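Local coordinates for protein acetone carboxylase alpha subunit (Xanthobacter autotrophicus Py2, PDB 5M45) that belongs to the hydantoinase B/oxoprolinase family and serves as the manganese-binding alpha subunit of a larger enzyme assembly of six protein chains, at residues A[183-189]-A[533-537]; A[433-439]-A[618-624]; A[455-460]-A[520-524]; A[536-541]-A[602-606]. One frame throughout, in Å; residues are numbered along the deposited sequence.

Contact 1 (A[183-189]-A[533-537])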
loop_
_atom_site.group_PDB
_atom_site.type_symbol
_atom_site.label_atom_id
_atom_site.label_comp_id
_atom_site.label_asym_id
_atom_site.label_seq_id
_atom_site.Cartn_x
_atom_site.Cartn_y
_atom_site.Cartn_z
ATOM N N GLY A 183 4.397 -3.300 -10.921
ATOM C CA GLY A 183 4.279 -3.123 -12.377
ATOM C C GLY A 183 3.307 -2.000 -12.768
ATOM O O GLY A 183 2.243 -1.875 -12.161
ATOM N N PRO A 184 3.657 -1.204 -13.798
ATOM C CA PRO A 184 2.823 -0.097 -14.258
ATOM C C PRO A 184 1.751 -0.497 -15.253
ATOM O O PRO A 184 1.996 -0.565 -16.456
ATOM C CB PRO A 184 3.831 0.840 -14.929
ATOM C CG PRO A 184 4.889 -0.075 -15.468
ATOM C CD PRO A 184 4.980 -1.192 -14.456
ATOM N N GLY A 185 0.558 -0.734 -14.745
ATOM C CA GLY A 185 -0.607 -1.163 -15.523
ATOM C C GLY A 185 -1.696 -1.657 -14.574
ATOM O O GLY A 185 -1.479 -1.698 -13.347
ATOM N N SER A 186 -2.844 -2.066 -15.128
ATOM C CA SER A 186 -3.941 -2.638 -14.325
ATOM C C SER A 186 -3.736 -4.126 -14.052
ATOM O O SER A 186 -4.029 -4.598 -12.951
ATOM C CB SER A 186 -5.297 -2.460 -15.008
ATOM O OG SER A 186 -5.520 -1.179 -15.586
ATOM N N MET A 187 -3.236 -4.854 -15.058
ATOM C CA MET A 187 -3.069 -6.319 -15.031
ATOM C C MET A 187 -1.593 -6.672 -14.804
ATOM O O MET A 187 -0.949 -7.373 -15.584
ATOM C CB MET A 187 -3.542 -6.911 -16.366
ATOM C CG MET A 187 -4.870 -6.406 -16.899
ATOM S SD MET A 187 -6.248 -6.419 -15.708
ATOM C CE MET A 187 -7.554 -5.928 -16.816
ATOM N N ALA A 188 -1.061 -6.119 -13.714
ATOM C CA ALA A 188 0.366 -5.920 -13.559
ATOM C C ALA A 188 1.126 -7.207 -13.183
ATOM O O ALA A 188 0.569 -8.113 -12.540
ATOM C CB ALA A 188 0.587 -4.877 -12.484
ATOM N N THR A 189 2.384 -7.245 -13.625
ATOM C CA THR A 189 3.369 -8.245 -13.266
ATOM C C THR A 189 4.526 -7.539 -12.541
ATOM O O THR A 189 4.675 -6.317 -12.661
ATOM C CB THR A 189 3.962 -8.933 -14.494
ATOM O OG1 THR A 189 4.577 -7.943 -15.339
ATOM C CG2 THR A 189 2.887 -9.650 -15.284
ATOM N N THR A 533 8.668 2.499 -20.025
ATOM C CA THR A 533 8.746 1.006 -20.008
ATOM C C THR A 533 7.430 0.386 -20.505
ATOM O O THR A 533 6.384 1.035 -20.442
ATOM C CB THR A 533 9.010 0.419 -18.608
ATOM O OG1 THR A 533 7.951 0.804 -17.718
ATOM C CG2 THR A 533 10.359 0.888 -18.081
ATOM N N MET A 534 7.496 -0.846 -21.044
ATOM C CA MET A 534 6.301 -1.611 -21.420
ATOM C C MET A 534 6.480 -3.111 -21.127
ATOM O O MET A 534 7.601 -3.598 -20.957
ATOM C CB MET A 534 5.931 -1.403 -22.904
ATOM C CG MET A 534 5.844 0.067 -23.347
ATOM S SD MET A 534 5.289 0.361 -25.039
ATOM C CE MET A 534 3.571 -0.180 -24.950
ATOM N N PHE A 535 5.374 -3.836 -21.084
ATOM C CA PHE A 535 5.376 -5.290 -20.896
ATOM C C PHE A 535 4.114 -5.933 -21.505
ATOM O O PHE A 535 3.179 -5.237 -21.921
ATOM C CB PHE A 535 5.605 -5.686 -19.427
ATOM C CG PHE A 535 4.525 -5.219 -18.444
ATOM C CD1 PHE A 535 4.552 -3.920 -17.905
ATOM C CD2 PHE A 535 3.524 -6.097 -18.016
ATOM C CE1 PHE A 535 3.598 -3.499 -16.985
ATOM C CE2 PHE A 535 2.566 -5.686 -17.102
ATOM C CZ PHE A 535 2.596 -4.402 -16.590
ATOM N N PHE A 536 4.178 -7.256 -21.628
ATOM C CA PHE A 536 3.119 -8.092 -22.221
ATOM C C PHE A 536 2.461 -8.968 -21.153
ATOM O O PHE A 536 3.134 -9.417 -20.205
ATOM C CB PHE A 536 3.741 -9.036 -23.309
ATOM C CG PHE A 536 4.272 -8.326 -24.534
ATOM C CD1 PHE A 536 5.560 -7.823 -24.567
ATOM C CD2 PHE A 536 3.497 -8.190 -25.664
ATOM C CE1 PHE A 536 6.072 -7.165 -25.700
ATOM C CE2 PHE A 536 3.989 -7.537 -26.805
ATOM C CZ PHE A 536 5.286 -7.004 -26.817
ATOM N N MET A 537 1.175 -9.246 -21.308
ATOM C CA MET A 537 0.426 -10.138 -20.397
ATOM C C MET A 537 -0.743 -10.821 -21.123
ATOM O O MET A 537 -1.697 -10.171 -21.523
ATOM C CB MET A 537 -0.111 -9.363 -19.170
ATOM C CG MET A 537 -0.780 -10.234 -18.089
ATOM S SD MET A 537 0.227 -11.592 -17.458
ATOM C CE MET A 537 -0.659 -13.095 -17.899
#
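The apolar part of this contact centres on Phe535, whose ring reaches out from its strand into the curve of the loop 183-189. Pro184 CD touches Phe535 CE1 at 3.7 Å, and Ala188 CA approaches Phe535 CZ to 4.1 Å. With CG lodged between the backbone N and the carbonyl carbon (chi1 63°), the phenyl group stands up into the loop. A smaller touch follows at Met537, whose bent chain brings SD 3.9 Å from Thr189 CG2.

The loop follows strand 165-175 of the seven-stranded antiparallel sheet, while strand 532-535 lies inside a four-stranded one. On the loop, Ser186 OG is hydrogen-bonded to His175, a manganese ligand, and the side chain of Met187 comes within about 5 Å of the metal.

Polar atoms meet the ring without any hydrogen bond crossing the contact. Pro184 O lies 3.4 Å from Phe535 CE1, Met187 O sits at the ring edge 4.2 Å from Phe535 CE2, and Thr189 OG1 passes 3.4 Å from Phe535 CD2. That hydroxyl is bonded to Thr607 O instead. Thr189 N is buried with no partner in the model.

Contact 2 (A[433-439]-A[618-624])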
loop_
_atom_site.group_PDB
_atom_site.type_symbol
_atom_site.label_atom_id
_atom_site.label_comp_id
_atom_site.label_asym_id
_atom_site.label_seq_id
_atom_site.Cartn_x
_atom_site.Cartn_y
_atom_site.Cartn_z
ATOM N N ALA A 433 -13.179 -16.552 -25.706
ATOM C CA ALA A 433 -11.758 -16.347 -25.913
ATOM C C ALA A 433 -11.044 -16.062 -24.613
ATOM O O ALA A 433 -11.654 -15.564 -23.657
ATOM C CB ALA A 433 -11.536 -15.175 -26.854
ATOM N N ASN A 434 -9.756 -16.321 -24.592
ATOM C CA ASN A 434 -8.891 -15.730 -23.580
ATOM C C ASN A 434 -8.829 -14.198 -23.823
ATOM O O ASN A 434 -8.537 -13.752 -24.954
ATOM C CB ASN A 434 -7.481 -16.346 -23.626
ATOM C CG ASN A 434 -6.664 -16.028 -22.389
ATOM O OD1 ASN A 434 -6.139 -14.914 -22.234
ATOM N ND2 ASN A 434 -6.536 -17.007 -21.500
ATOM N N THR A 435 -9.138 -13.413 -22.792
ATOM C CA THR A 435 -9.230 -11.949 -22.927
ATOM C C THR A 435 -7.836 -11.307 -22.706
ATOM O O THR A 435 -7.484 -10.927 -21.571
ATOM C CB THR A 435 -10.279 -11.369 -21.947
ATOM O OG1 THR A 435 -9.839 -11.534 -20.588
ATOM C CG2 THR A 435 -11.590 -12.004 -22.152
ATOM N N SER A 436 -7.051 -11.264 -23.774
ATOM C CA SER A 436 -5.641 -10.754 -23.759
ATOM C C SER A 436 -5.216 -10.545 -25.222
ATOM O O SER A 436 -5.978 -10.942 -26.116
ATOM C CB SER A 436 -4.733 -11.754 -23.029
ATOM O OG SER A 436 -4.572 -12.983 -23.763
ATOM N N ASN A 437 -4.072 -9.940 -25.555
ATOM C CA ASN A 437 -3.045 -9.303 -24.690
ATOM C C ASN A 437 -3.501 -8.000 -24.041
ATOM O O ASN A 437 -4.304 -7.289 -24.618
ATOM C CB ASN A 437 -1.830 -8.970 -25.563
ATOM C CG ASN A 437 -0.676 -8.325 -24.771
ATOM O OD1 ASN A 437 -0.028 -8.980 -23.931
ATOM N ND2 ASN A 437 -0.384 -7.064 -25.084
ATOM N N TRP A 438 -2.933 -7.693 -22.870
ATOM C CA TRP A 438 -3.060 -6.394 -22.195
ATOM C C TRP A 438 -1.777 -5.546 -22.362
ATOM O O TRP A 438 -0.727 -5.814 -21.719
ATOM C CB TRP A 438 -3.379 -6.604 -20.702
ATOM C CG TRP A 438 -4.674 -7.291 -20.441
ATOM C CD1 TRP A 438 -4.856 -8.649 -20.243
ATOM C CD2 TRP A 438 -5.984 -6.700 -20.353
ATOM N NE1 TRP A 438 -6.176 -8.929 -20.043
ATOM C CE2 TRP A 438 -6.906 -7.767 -20.129
ATOM C CE3 TRP A 438 -6.476 -5.405 -20.493
ATOM C CZ2 TRP A 438 -8.284 -7.563 -19.993
ATOM C CZ3 TRP A 438 -7.878 -5.178 -20.353
ATOM C CH2 TRP A 438 -8.762 -6.275 -20.080
ATOM N N LEU A 439 -1.848 -4.559 -23.261
ATOM C CA LEU A 439 -0.751 -3.624 -23.490
ATOM C C LEU A 439 -0.621 -2.716 -22.254
ATOM O O LEU A 439 -1.576 -2.054 -21.874
ATOM C CB LEU A 439 -0.981 -2.785 -24.768
ATOM C CG LEU A 439 0.037 -1.695 -25.156
ATOM C CD1 LEU A 439 0.058 -1.439 -26.647
ATOM C CD2 LEU A 439 -0.159 -0.355 -24.414
ATOM N N TYR A 618 5.831 -2.137 -30.710
ATOM C CA TYR A 618 5.134 -3.114 -29.839
ATOM C C TYR A 618 3.895 -3.609 -30.595
ATOM O O TYR A 618 3.090 -2.781 -31.064
ATOM C CB TYR A 618 4.732 -2.400 -28.523
ATOM C CG TYR A 618 4.034 -3.220 -27.424
ATOM C CD1 TYR A 618 2.730 -3.724 -27.585
ATOM C CD2 TYR A 618 4.660 -3.429 -26.175
ATOM C CE1 TYR A 618 2.096 -4.440 -26.581
ATOM C CE2 TYR A 618 4.026 -4.150 -25.170
ATOM C CZ TYR A 618 2.738 -4.644 -25.370
ATOM O OH TYR A 618 2.073 -5.351 -24.363
ATOM N N LEU A 619 3.751 -4.947 -30.728
ATOM C CA LEU A 619 2.539 -5.558 -31.345
ATOM C C LEU A 619 1.515 -5.941 -30.277
ATOM O O LEU A 619 1.813 -6.774 -29.438
ATOM C CB LEU A 619 2.906 -6.791 -32.192
ATOM C CG LEU A 619 1.739 -7.532 -32.862
ATOM C CD1 LEU A 619 1.123 -6.668 -33.942
ATOM C CD2 LEU A 619 2.171 -8.873 -33.467
ATOM N N ASN A 620 0.328 -5.343 -30.314
ATOM C CA ASN A 620 -0.821 -5.744 -29.480
ATOM C C ASN A 620 -1.725 -6.732 -30.230
ATOM O O ASN A 620 -2.349 -6.376 -31.240
ATOM C CB ASN A 620 -1.655 -4.512 -29.050
ATOM C CG ASN A 620 -2.393 -4.728 -27.729
ATOM O OD1 ASN A 620 -1.943 -5.477 -26.890
ATOM N ND2 ASN A 620 -3.537 -4.062 -27.552
ATOM N N TYR A 621 -1.785 -7.975 -29.760
ATOM C CA TYR A 621 -2.506 -9.077 -30.445
ATOM C C TYR A 621 -3.654 -9.552 -29.542
ATOM O O TYR A 621 -3.419 -10.072 -28.428
ATOM C CB TYR A 621 -1.482 -10.210 -30.800
ATOM C CG TYR A 621 -2.003 -11.642 -31.054
ATOM C CD1 TYR A 621 -3.301 -11.911 -31.519
ATOM C CD2 TYR A 621 -1.143 -12.738 -30.869
ATOM C CE1 TYR A 621 -3.747 -13.229 -31.731
ATOM C CE2 TYR A 621 -1.582 -14.061 -31.099
ATOM C CZ TYR A 621 -2.884 -14.291 -31.506
ATOM O OH TYR A 621 -3.303 -15.592 -31.691
ATOM N N MET A 622 -4.885 -9.383 -30.030
ATOM C CA MET A 622 -6.100 -9.849 -29.332
ATOM C C MET A 622 -6.550 -11.221 -29.842
ATOM O O MET A 622 -6.593 -11.460 -31.056
ATOM C CB MET A 622 -7.255 -8.838 -29.499
ATOM C CG MET A 622 -7.239 -7.690 -28.496
ATOM S SD MET A 622 -5.722 -6.705 -28.330
ATOM C CE MET A 622 -5.626 -5.974 -29.958
ATOM N N ARG A 623 -6.913 -12.107 -28.922
ATOM C CA ARG A 623 -7.188 -13.514 -29.294
ATOM C C ARG A 623 -8.546 -13.772 -29.964
ATOM O O ARG A 623 -9.521 -13.030 -29.775
ATOM C CB ARG A 623 -7.116 -14.427 -28.054
ATOM C CG ARG A 623 -5.926 -14.257 -27.099
ATOM C CD ARG A 623 -4.565 -14.405 -27.764
ATOM N NE ARG A 623 -3.495 -14.403 -26.737
ATOM C CZ ARG A 623 -2.520 -13.505 -26.598
ATOM N NH1 ARG A 623 -2.358 -12.471 -27.417
ATOM N NH2 ARG A 623 -1.641 -13.671 -25.616
ATOM N N GLY A 624 -8.583 -14.856 -30.722
ATOM C CA GLY A 624 -9.800 -15.387 -31.302
ATOM C C GLY A 624 -10.536 -16.332 -30.357
ATOM O O GLY A 624 -10.079 -16.627 -29.238
HETATM O O HOH W 1 -8.617 -17.595 -27.102
HETATM O O HOH W 2 0.496 -11.640 -24.293
HETATM O O HOH W 3 -4.712 -4.507 -24.720
#
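Asn437 carries this contact, its amide lying between Tyr618 and Asn620 where the irregular segment 433-439 runs nearly antiparallel to strand 617-621 of the five-stranded antiparallel sheet and its continuation. The peptide bond before Asn437 is cis. Asn437 ND2 spends both hydrogens here, one on Asn620 OD1 at 2.9 Å and the other on Tyr618 OH at 3.1 Å, and both acceptors lie in the plane of the Asn437 amide. That plane is turned 79° from the Asn620 amide and 41° from the Tyr618 ring, which it meets at the edge. Met537 N and a water that also accepts from Arg623 NH2 donate to Asn437 OD1, so the rotation of the group is fixed from both ends. Tyr618 OH has a further bond, to Phe535 O. Leu439 crosses the same ring, CD1 resting 3.6 Å from Tyr618 CE1.

Arg623 folds back at chi2 (-56°), bringing its guanidinium under Ser436 OG, 3.2 Å above the plane, and setting NH1 over a Tyr621 ring face, both offset toward the rim. Its NH2 is bonded to Asn539 O. Two backbone bonds tie the segments: Asn437 N to Tyr621 O, 2.9 Å, and Arg623 N to Ser436 O, 3.2 Å. Another water donates to Asn437 O at 2.8 Å and accepts from Leu439 N and Asn620 ND2.

Contact 3 (A[455-460]-A[520-524])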
loop_
_atom_site.group_PDB
_atom_site.type_symbol
_atom_site.label_atom_id
_atom_site.label_comp_id
_atom_site.label_asym_id
_atom_site.label_seq_id
_atom_site.Cartn_x
_atom_site.Cartn_y
_atom_site.Cartn_z
ATOM N N SER A 455 -4.333 -0.831 -22.181
ATOM C CA SER A 455 -5.262 -0.798 -23.300
ATOM C C SER A 455 -6.408 -1.792 -23.120
ATOM O O SER A 455 -6.165 -3.007 -22.813
ATOM C CB SER A 455 -4.561 -1.140 -24.625
ATOM O OG SER A 455 -5.506 -1.166 -25.669
ATOM N N PHE A 456 -7.632 -1.307 -23.370
ATOM C CA PHE A 456 -8.839 -2.159 -23.401
ATOM C C PHE A 456 -9.252 -2.571 -24.846
ATOM O O PHE A 456 -10.414 -2.909 -25.098
ATOM C CB PHE A 456 -9.999 -1.519 -22.596
ATOM C CG PHE A 456 -10.071 -1.996 -21.153
ATOM C CD1 PHE A 456 -9.133 -1.587 -20.221
ATOM C CD2 PHE A 456 -11.105 -2.843 -20.722
ATOM C CE1 PHE A 456 -9.189 -2.027 -18.910
ATOM C CE2 PHE A 456 -11.154 -3.288 -19.439
ATOM C CZ PHE A 456 -10.216 -2.873 -18.510
ATOM N N GLU A 457 -8.275 -2.660 -25.753
ATOM C CA GLU A 457 -8.497 -3.293 -27.060
ATOM C C GLU A 457 -8.959 -4.750 -26.854
ATOM O O GLU A 457 -9.739 -5.212 -27.664
ATOM C CB GLU A 457 -7.245 -3.225 -27.978
ATOM C CG GLU A 457 -7.080 -1.852 -28.629
ATOM C CD GLU A 457 -6.014 -1.773 -29.712
ATOM O OE1 GLU A 457 -4.982 -2.492 -29.674
ATOM O OE2 GLU A 457 -6.236 -0.944 -30.639
ATOM N N CYS A 458 -8.541 -5.428 -25.763
ATOM C CA CYS A 458 -8.959 -6.807 -25.511
ATOM C C CYS A 458 -10.305 -6.921 -24.750
ATOM O O CYS A 458 -10.613 -7.979 -24.150
ATOM C CB CYS A 458 -7.856 -7.652 -24.853
ATOM S SG CYS A 458 -7.155 -6.898 -23.350
ATOM N N ALA A 459 -11.106 -5.852 -24.811
ATOM C CA ALA A 459 -12.544 -5.934 -24.699
ATOM C C ALA A 459 -13.211 -6.503 -25.942
ATOM O O ALA A 459 -14.415 -6.831 -25.881
ATOM C CB ALA A 459 -13.158 -4.543 -24.364
ATOM N N ALA A 460 -12.465 -6.607 -27.058
ATOM C CA ALA A 460 -13.013 -6.934 -28.382
ATOM C C ALA A 460 -12.270 -8.125 -28.986
ATOM O O ALA A 460 -11.473 -7.982 -29.909
ATOM C CB ALA A 460 -12.917 -5.706 -29.279
ATOM N N PHE A 520 -8.006 -9.407 -33.461
ATOM C CA PHE A 520 -7.409 -8.329 -34.277
ATOM C C PHE A 520 -6.067 -7.947 -33.669
ATOM O O PHE A 520 -5.687 -8.486 -32.645
ATOM C CB PHE A 520 -8.354 -7.111 -34.474
ATOM C CG PHE A 520 -8.498 -6.190 -33.274
ATOM C CD1 PHE A 520 -9.194 -6.585 -32.137
ATOM C CD2 PHE A 520 -7.972 -4.889 -33.312
ATOM C CE1 PHE A 520 -9.337 -5.712 -31.034
ATOM C CE2 PHE A 520 -8.129 -4.016 -32.237
ATOM C CZ PHE A 520 -8.798 -4.433 -31.089
ATOM N N GLU A 521 -5.334 -7.077 -34.351
ATOM C CA GLU A 521 -4.013 -6.664 -33.916
ATOM C C GLU A 521 -3.787 -5.201 -34.245
ATOM O O GLU A 521 -4.366 -4.664 -35.203
ATOM C CB GLU A 521 -2.906 -7.528 -34.543
ATOM C CG GLU A 521 -2.863 -7.459 -36.050
ATOM C CD GLU A 521 -2.033 -8.552 -36.709
ATOM O OE1 GLU A 521 -2.386 -9.012 -37.850
ATOM O OE2 GLU A 521 -1.004 -8.963 -36.114
ATOM N N SER A 522 -2.950 -4.562 -33.429
ATOM C CA SER A 522 -2.501 -3.195 -33.694
ATOM C C SER A 522 -0.980 -3.103 -33.516
ATOM O O SER A 522 -0.439 -3.681 -32.573
ATOM C CB SER A 522 -3.220 -2.183 -32.771
ATOM O OG SER A 522 -2.995 -2.404 -31.371
ATOM N N LEU A 523 -0.302 -2.380 -34.432
ATOM C CA LEU A 523 1.117 -2.099 -34.300
ATOM C C LEU A 523 1.247 -0.690 -33.746
ATOM O O LEU A 523 0.729 0.266 -34.350
ATOM C CB LEU A 523 1.841 -2.166 -35.664
ATOM C CG LEU A 523 3.358 -1.914 -35.672
ATOM C CD1 LEU A 523 4.063 -2.853 -34.747
ATOM C CD2 LEU A 523 3.978 -2.021 -37.058
ATOM N N ARG A 524 1.963 -0.571 -32.629
ATOM C CA ARG A 524 2.249 0.724 -31.981
ATOM C C ARG A 524 3.720 1.135 -32.130
ATOM O O ARG A 524 4.623 0.286 -32.041
ATOM C CB ARG A 524 1.925 0.685 -30.498
ATOM C CG ARG A 524 0.615 -0.026 -30.122
ATOM C CD ARG A 524 -0.617 0.464 -30.868
ATOM N NE ARG A 524 -1.773 -0.051 -30.156
ATOM C CZ ARG A 524 -2.353 0.505 -29.087
ATOM N NH1 ARG A 524 -1.963 1.666 -28.604
ATOM N NH2 ARG A 524 -3.354 -0.136 -28.483
HETATM O O HOH W 4 -5.050 1.299 -26.658
#
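Glu457 lies against Phe520 from its first side-chain atom, CB resting 3.7 Å from Phe520 CZ. Glu457 CG, anti to the carbonyl carbon (chi1 -78°), stays 4.0 Å from Phe520 CZ, and beyond it the chain runs extended. At the tip, OE1 takes two bonds across the contact. Ser522 OG donates at 2.6 Å to its syn lone pair, whereas Arg524 NH2 arrives from above the carboxylate plane, 81° out of it, in a salt bridge of 3.1 Å. Carboxylate and guanidinium planes stand 73° apart, and NH2 alone makes the bridge. Asn620 ND2 adds a further bond to OE1, while OE2 turns to Arg502 and Tyr499.

The backbone that presents this side chain is an ST turn, Ser455 OG accepting from Glu457 N, leading into a short 3-10 segment at 457-459. It packs against the five-stranded antiparallel sheet containing strand 520-526.

Arg524 is steadied on the strand side by NE, which donates to Ser522 OG at 2.9 Å; a water links its NH2 to Ser455 OG. At the edge of the Phe520 ring lie two carbonyls, Glu457 O and Ala460 O, the latter 3.3 Å from Phe520 CE1 and without a partner in the model.

Contact 4 (A[536-541]-A[602-606])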
loop_
_atom_site.group_PDB
_atom_site.type_symbol
_atom_site.label_atom_id
_atom_site.label_comp_id
_atom_site.label_asym_id
_atom_site.label_seq_id
_atom_site.Cartn_x
_atom_site.Cartn_y
_atom_site.Cartn_z
ATOM N N PHE A 536 4.178 -7.256 -21.628
ATOM C CA PHE A 536 3.119 -8.092 -22.221
ATOM C C PHE A 536 2.461 -8.968 -21.153
ATOM O O PHE A 536 3.134 -9.417 -20.205
ATOM C CB PHE A 536 3.741 -9.036 -23.309
ATOM C CG PHE A 536 4.272 -8.326 -24.534
ATOM C CD1 PHE A 536 5.560 -7.823 -24.567
ATOM C CD2 PHE A 536 3.497 -8.190 -25.664
ATOM C CE1 PHE A 536 6.072 -7.165 -25.700
ATOM C CE2 PHE A 536 3.989 -7.537 -26.805
ATOM C CZ PHE A 536 5.286 -7.004 -26.817
ATOM N N MET A 537 1.175 -9.246 -21.308
ATOM C CA MET A 537 0.426 -10.138 -20.397
ATOM C C MET A 537 -0.743 -10.821 -21.123
ATOM O O MET A 537 -1.697 -10.171 -21.523
ATOM C CB MET A 537 -0.111 -9.363 -19.170
ATOM C CG MET A 537 -0.780 -10.234 -18.089
ATOM S SD MET A 537 0.227 -11.592 -17.458
ATOM C CE MET A 537 -0.659 -13.095 -17.899
ATOM N N GLY A 538 -0.636 -12.149 -21.256
ATOM C CA GLY A 538 -1.642 -13.012 -21.912
ATOM C C GLY A 538 -1.176 -14.464 -21.980
ATOM O O GLY A 538 -0.051 -14.791 -21.559
ATOM N N ASN A 539 -2.030 -15.333 -22.498
ATOM C CA ASN A 539 -1.708 -16.759 -22.676
ATOM C C ASN A 539 -0.718 -16.935 -23.834
ATOM O O ASN A 539 -0.795 -16.212 -24.839
ATOM C CB ASN A 539 -2.982 -17.593 -22.895
ATOM C CG ASN A 539 -3.736 -17.223 -24.169
ATOM O OD1 ASN A 539 -3.997 -16.060 -24.419
ATOM N ND2 ASN A 539 -4.086 -18.231 -24.992
ATOM N N GLY A 540 0.212 -17.863 -23.687
ATOM C CA GLY A 540 1.306 -18.083 -24.650
ATOM C C GLY A 540 1.372 -19.486 -25.186
ATOM O O GLY A 540 0.903 -19.782 -26.318
ATOM N N HIS A 541 1.921 -20.369 -24.359
ATOM C CA HIS A 541 2.078 -21.786 -24.726
ATOM C C HIS A 541 0.775 -22.611 -24.847
ATOM O O HIS A 541 0.785 -23.665 -25.505
ATOM C CB HIS A 541 3.021 -22.480 -23.730
ATOM C CG HIS A 541 4.388 -21.879 -23.637
ATOM N ND1 HIS A 541 5.299 -21.947 -24.658
ATOM C CD2 HIS A 541 5.007 -21.222 -22.624
ATOM C CE1 HIS A 541 6.426 -21.359 -24.284
ATOM N NE2 HIS A 541 6.253 -20.877 -23.063
ATOM N N ASP A 602 8.870 -14.246 -30.173
ATOM C CA ASP A 602 8.929 -15.541 -29.475
ATOM C C ASP A 602 7.616 -15.864 -28.776
ATOM O O ASP A 602 6.666 -15.068 -28.865
ATOM C CB ASP A 602 10.133 -15.582 -28.499
ATOM C CG ASP A 602 10.053 -14.547 -27.390
ATOM O OD1 ASP A 602 8.972 -14.055 -27.031
ATOM O OD2 ASP A 602 11.115 -14.208 -26.818
ATOM N N LYS A 603 7.569 -17.011 -28.070
ATOM C CA LYS A 603 6.368 -17.429 -27.326
ATOM C C LYS A 603 6.170 -16.810 -25.925
ATOM O O LYS A 603 5.213 -17.160 -25.232
ATOM C CB LYS A 603 6.318 -18.954 -27.186
ATOM C CG LYS A 603 6.103 -19.737 -28.499
ATOM C CD LYS A 603 4.730 -19.534 -29.097
ATOM C CE LYS A 603 3.557 -20.015 -28.203
ATOM N NZ LYS A 603 2.238 -19.866 -28.885
ATOM N N GLN A 604 7.021 -15.884 -25.510
ATOM C CA GLN A 604 6.978 -15.380 -24.147
ATOM C C GLN A 604 5.922 -14.259 -24.009
ATOM O O GLN A 604 6.213 -13.070 -24.130
ATOM C CB GLN A 604 8.397 -14.930 -23.721
ATOM C CG GLN A 604 8.560 -14.637 -22.238
ATOM C CD GLN A 604 8.225 -15.823 -21.369
ATOM O OE1 GLN A 604 8.462 -16.957 -21.750
ATOM N NE2 GLN A 604 7.680 -15.570 -20.182
ATOM N N ALA A 605 4.680 -14.676 -23.784
ATOM C CA ALA A 605 3.535 -13.757 -23.782
ATOM C C ALA A 605 3.294 -13.051 -22.447
ATOM O O ALA A 605 2.359 -12.261 -22.326
ATOM C CB ALA A 605 2.284 -14.503 -24.244
ATOM N N ILE A 606 4.115 -13.366 -21.459
ATOM C CA ILE A 606 4.162 -12.696 -20.140
ATOM C C ILE A 606 5.580 -12.183 -19.884
ATOM O O ILE A 606 6.550 -12.941 -19.964
ATOM C CB ILE A 606 3.858 -13.647 -18.962
ATOM C CG1 ILE A 606 2.491 -14.237 -19.118
ATOM C CG2 ILE A 606 3.943 -12.856 -17.632
ATOM C CD1 ILE A 606 2.155 -15.286 -18.047
HETATM O O HOH W 5 8.502 -19.689 -21.837
#
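The imidazole of His541 has Lys603 O over one face, and its CE1 comes 3.8 Å from Lys603 CB. At the ring edge a water in the imidazole plane sits 2.8 Å from His541 NE2 and donates to Gln604 OE1. The same ring stacks on an aromatic side chain of another protein's chain, and His541 ND1 is hydrogen-bonded to a polar side chain there. Phe536 sends its ring elsewhere, onto Tyr618, and meets this contact through CB, 3.6 Å from Ala605 O. Gln604 NE2 donates to Ile606 O.

Lys603 bends at chi2 and chi3 and curls to Gly540 O, its NZ donating at 2.9 Å from above the carbonyl plane, 51° out of it; Gly557 O and backbone atoms of the neighbouring protein chain share that ammonium. Ala605 CB presses on Gly540 CA at 3.7 Å. Met537 and Ile606 lie side by side, Met537 CE 3.6 Å from Ile606 CG1.

An Asx turn, Asp602 OD1 accepting from Gln604 N, and an inverse gamma turn at Gln604 shape the segment 602-606. Two irregular connections between strands, 532-535 to 559-563 and 598-602 to 610-612, thus pack together where the chain of another protein docks.

From the N terminus, 183-189 opens contact 1 beyond strand 165-175; contact 2 opens much later, at 433-439. Contact 3 then begins at 455-460 and closes at 520-524, nested inside both. Contact 1 closes next, at 533-537, so it crosses contact 2. Contact 4 starts on the same stretch, sharing Phe536 and Met537 with contact 1, and closes at 602-606; it too is nested in contact 2, whose large loop ends last, at 618-624. Contacts 2 and 3 reach neighbouring strands of the five-stranded sheet, 617-621 and 520-526. Contact 1 joins the loop beside the manganese site to the four-stranded sheet, and contact 4 links loops that pass between these two sheets.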